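Local coordinates for protein TbiB1 (PDB 5V1V) that binds the leader region of a lasso-peptide precursor, probably presenting it for maturation as a PqqD-like RiPP recognition element, at residues W40-E45 and D54-E59. Sequence-based numbering, arbitrary orientation.
With ZN (zinc ion), chain E; ZN (zinc ion), chain F.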
loop_
_atom_site.group_PDB
_atom_site.type_symbol
_atom_site.label_atom_id
_atom_site.label_comp_id
_atom_site.label_asym_id
_atom_site.label_seq_id
_atom_site.Cartn_x
_atom_site.Cartn_y
_atom_site.Cartn_z
ATOM N N TRP A 40 0.556 0.969 -3.421
ATOM C CA TRP A 40 0.393 -0.444 -3.728
ATOM C C TRP A 40 0.877 -0.769 -5.141
ATOM O O TRP A 40 1.597 -1.745 -5.357
ATOM C CB TRP A 40 -1.058 -0.856 -3.534
ATOM C CG TRP A 40 -1.254 -2.331 -3.687
ATOM C CD1 TRP A 40 -1.695 -2.985 -4.805
ATOM C CD2 TRP A 40 -0.979 -3.347 -2.707
ATOM N NE1 TRP A 40 -1.717 -4.339 -4.578
ATOM C CE2 TRP A 40 -1.298 -4.588 -3.298
ATOM C CE3 TRP A 40 -0.520 -3.329 -1.384
ATOM C CZ2 TRP A 40 -1.163 -5.804 -2.623
ATOM C CZ3 TRP A 40 -0.385 -4.547 -0.705
ATOM C CH2 TRP A 40 -0.708 -5.767 -1.333
ATOM N N SER A 41 0.509 0.077 -6.098
ATOM C CA SER A 41 0.937 -0.130 -7.478
ATOM C C SER A 41 2.460 -0.128 -7.618
ATOM O O SER A 41 3.028 -0.929 -8.373
ATOM C CB SER A 41 0.308 0.908 -8.401
ATOM O OG SER A 41 -1.095 0.740 -8.455
ATOM N N LEU A 42 3.122 0.753 -6.873
ATOM C CA LEU A 42 4.582 0.803 -6.869
ATOM C C LEU A 42 5.190 -0.442 -6.212
ATOM O O LEU A 42 6.192 -0.972 -6.686
ATOM C CB LEU A 42 5.073 2.085 -6.187
ATOM C CG LEU A 42 4.760 3.382 -6.948
ATOM C CD1 LEU A 42 4.710 4.585 -6.017
ATOM C CD2 LEU A 42 5.757 3.607 -8.074
ATOM N N LEU A 43 4.577 -0.911 -5.121
ATOM C CA LEU A 43 5.000 -2.175 -4.509
ATOM C C LEU A 43 4.852 -3.342 -5.492
ATOM O O LEU A 43 5.712 -4.224 -5.561
ATOM C CB LEU A 43 4.218 -2.463 -3.227
ATOM C CG LEU A 43 4.537 -1.573 -2.028
ATOM C CD1 LEU A 43 3.460 -1.772 -0.974
ATOM C CD2 LEU A 43 5.920 -1.844 -1.452
ATOM N N GLU A 44 3.760 -3.348 -6.253
ATOM C CA GLU A 44 3.545 -4.376 -7.272
ATOM C C GLU A 44 4.680 -4.429 -8.292
ATOM O O GLU A 44 5.007 -5.503 -8.806
ATOM C CB GLU A 44 2.201 -4.170 -7.971
ATOM C CG GLU A 44 1.013 -4.487 -7.082
ATOM C CD GLU A 44 -0.321 -4.255 -7.754
ATOM O OE1 GLU A 44 -0.539 -3.160 -8.305
ATOM O OE2 GLU A 44 -1.170 -5.164 -7.705
ATOM N N GLU A 45 5.276 -3.269 -8.559
ATOM C CA GLU A 45 6.399 -3.136 -9.495
ATOM C C GLU A 45 7.752 -3.464 -8.856
ATOM O O GLU A 45 8.790 -3.420 -9.527
ATOM C CB GLU A 45 6.445 -1.718 -10.081
ATOM C CG GLU A 45 5.265 -1.363 -10.971
ATOM C CD GLU A 45 5.079 0.136 -11.124
ATOM O OE1 GLU A 45 5.959 0.908 -10.689
ATOM O OE2 GLU A 45 4.041 0.546 -11.678
ATOM N N ASP A 54 10.315 8.784 -3.335
ATOM C CA ASP A 54 10.654 9.706 -4.408
ATOM C C ASP A 54 9.492 9.862 -5.381
ATOM O O ASP A 54 9.225 10.971 -5.834
ATOM C CB ASP A 54 11.930 9.263 -5.112
ATOM C CG ASP A 54 13.150 9.425 -4.241
ATOM O OD1 ASP A 54 13.035 9.977 -3.123
ATOM O OD2 ASP A 54 14.239 8.989 -4.672
ATOM N N ALA A 55 8.791 8.769 -5.684
ATOM C CA ALA A 55 7.650 8.819 -6.596
ATOM C C ALA A 55 6.510 9.656 -6.030
ATOM O O ALA A 55 5.962 10.511 -6.730
ATOM C CB ALA A 55 7.175 7.417 -6.937
ATOM N N ILE A 56 6.175 9.434 -4.761
ATOM C CA ILE A 56 5.108 10.200 -4.125
ATOM C C ILE A 56 5.483 11.687 -4.044
ATOM O O ILE A 56 4.645 12.546 -4.293
ATOM C CB ILE A 56 4.711 9.611 -2.750
ATOM C CG1 ILE A 56 4.205 8.161 -2.897
ATOM C CG2 ILE A 56 3.648 10.471 -2.083
ATOM C CD1 ILE A 56 3.063 7.964 -3.887
ATOM N N CYS A 57 6.745 11.986 -3.741
ATOM C CA CYS A 57 7.220 13.377 -3.726
ATOM C C CYS A 57 7.166 14.058 -5.087
ATOM O O CYS A 57 6.991 15.277 -5.165
ATOM C CB CYS A 57 8.641 13.458 -3.196
ATOM S SG CYS A 57 8.724 13.255 -1.413
ATOM N N ALA A 58 7.331 13.279 -6.151
ATOM C CA ALA A 58 7.288 13.810 -7.507
ATOM C C ALA A 58 5.849 14.028 -7.980
ATOM O O ALA A 58 5.580 14.936 -8.772
ATOM C CB ALA A 58 8.024 12.874 -8.452
ATOM N N GLU A 59 4.930 13.200 -7.484
ATOM C CA GLU A 59 3.561 13.134 -8.007
ATOM C C GLU A 59 2.531 13.911 -7.193
ATOM O O GLU A 59 1.421 14.168 -7.675
ATOM C CB GLU A 59 3.135 11.672 -8.122
ATOM C CG GLU A 59 3.910 10.909 -9.187
ATOM C CD GLU A 59 3.621 9.418 -9.199
ATOM O OE1 GLU A 59 2.596 8.988 -8.625
ATOM O OE2 GLU A 59 4.428 8.676 -9.800
HETATM ZN ZN ZN E . -1.916 -3.207 -9.682
HETATM ZN ZN ZN F . 15.842 9.221 -3.563
HETATM O O HOH W 1 15.763 11.239 -3.222
HETATM O O HOH W 2 -0.949 -1.971 -10.839
#
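A single methyl group, CD1 of Leu-42, makes both close contacts between segments 40-45 and 54-59: it lies 3.9 Å from CB of Ala-55 and 4.3 Å from CD1 of Ile-56. The helices that carry them, 34-44 and 49-59, are successive members of the helical part of a PqqD-like fold, the winged-helix-type RiPP recognition element, and the touching segments sit near their C-terminal ends. Within the two segments the backbones stay well apart, the nearest CA atoms being those of Leu-42 and Ala-55, 8.6 Å from one another. Leu-42 bridges that gap. Its CG is anti to its own carbonyl carbon (chi1 -68°), which sends the branch outward from helix 34-44 toward the next helix.

The two partners receive the methyl differently. Ala-55 offers its CB directly, pointing at segment 40-45, and this is the atom the leucine methyl meets. Ile-56 starts from a CB directed along the flank of its helix, and only the terminal CD1 swings in to meet the leucine. That isoleucine is shared: it also packs on Val-67 of helix 64-80 and on an aromatic side chain of the bound leader peptide, so the apolar patch between the helices continues into the peptide site. Glu-59 adds a link by way of a salt bridge from its OE1 to NE of Arg-38, one turn before Leu-42 on helix 34-44.

Away from this small apolar patch, each segment carries a carboxylate that holds a zinc ion. Glu-44 OE1 binds one at 1.9 Å, alongside His-14 and a water. The other is held with Glu-50 and a second water by Asp-54, whose OD2 lies 2.0 Å from the metal, while OD1 receives a weak hydrogen bond from that same water at 3.0 Å.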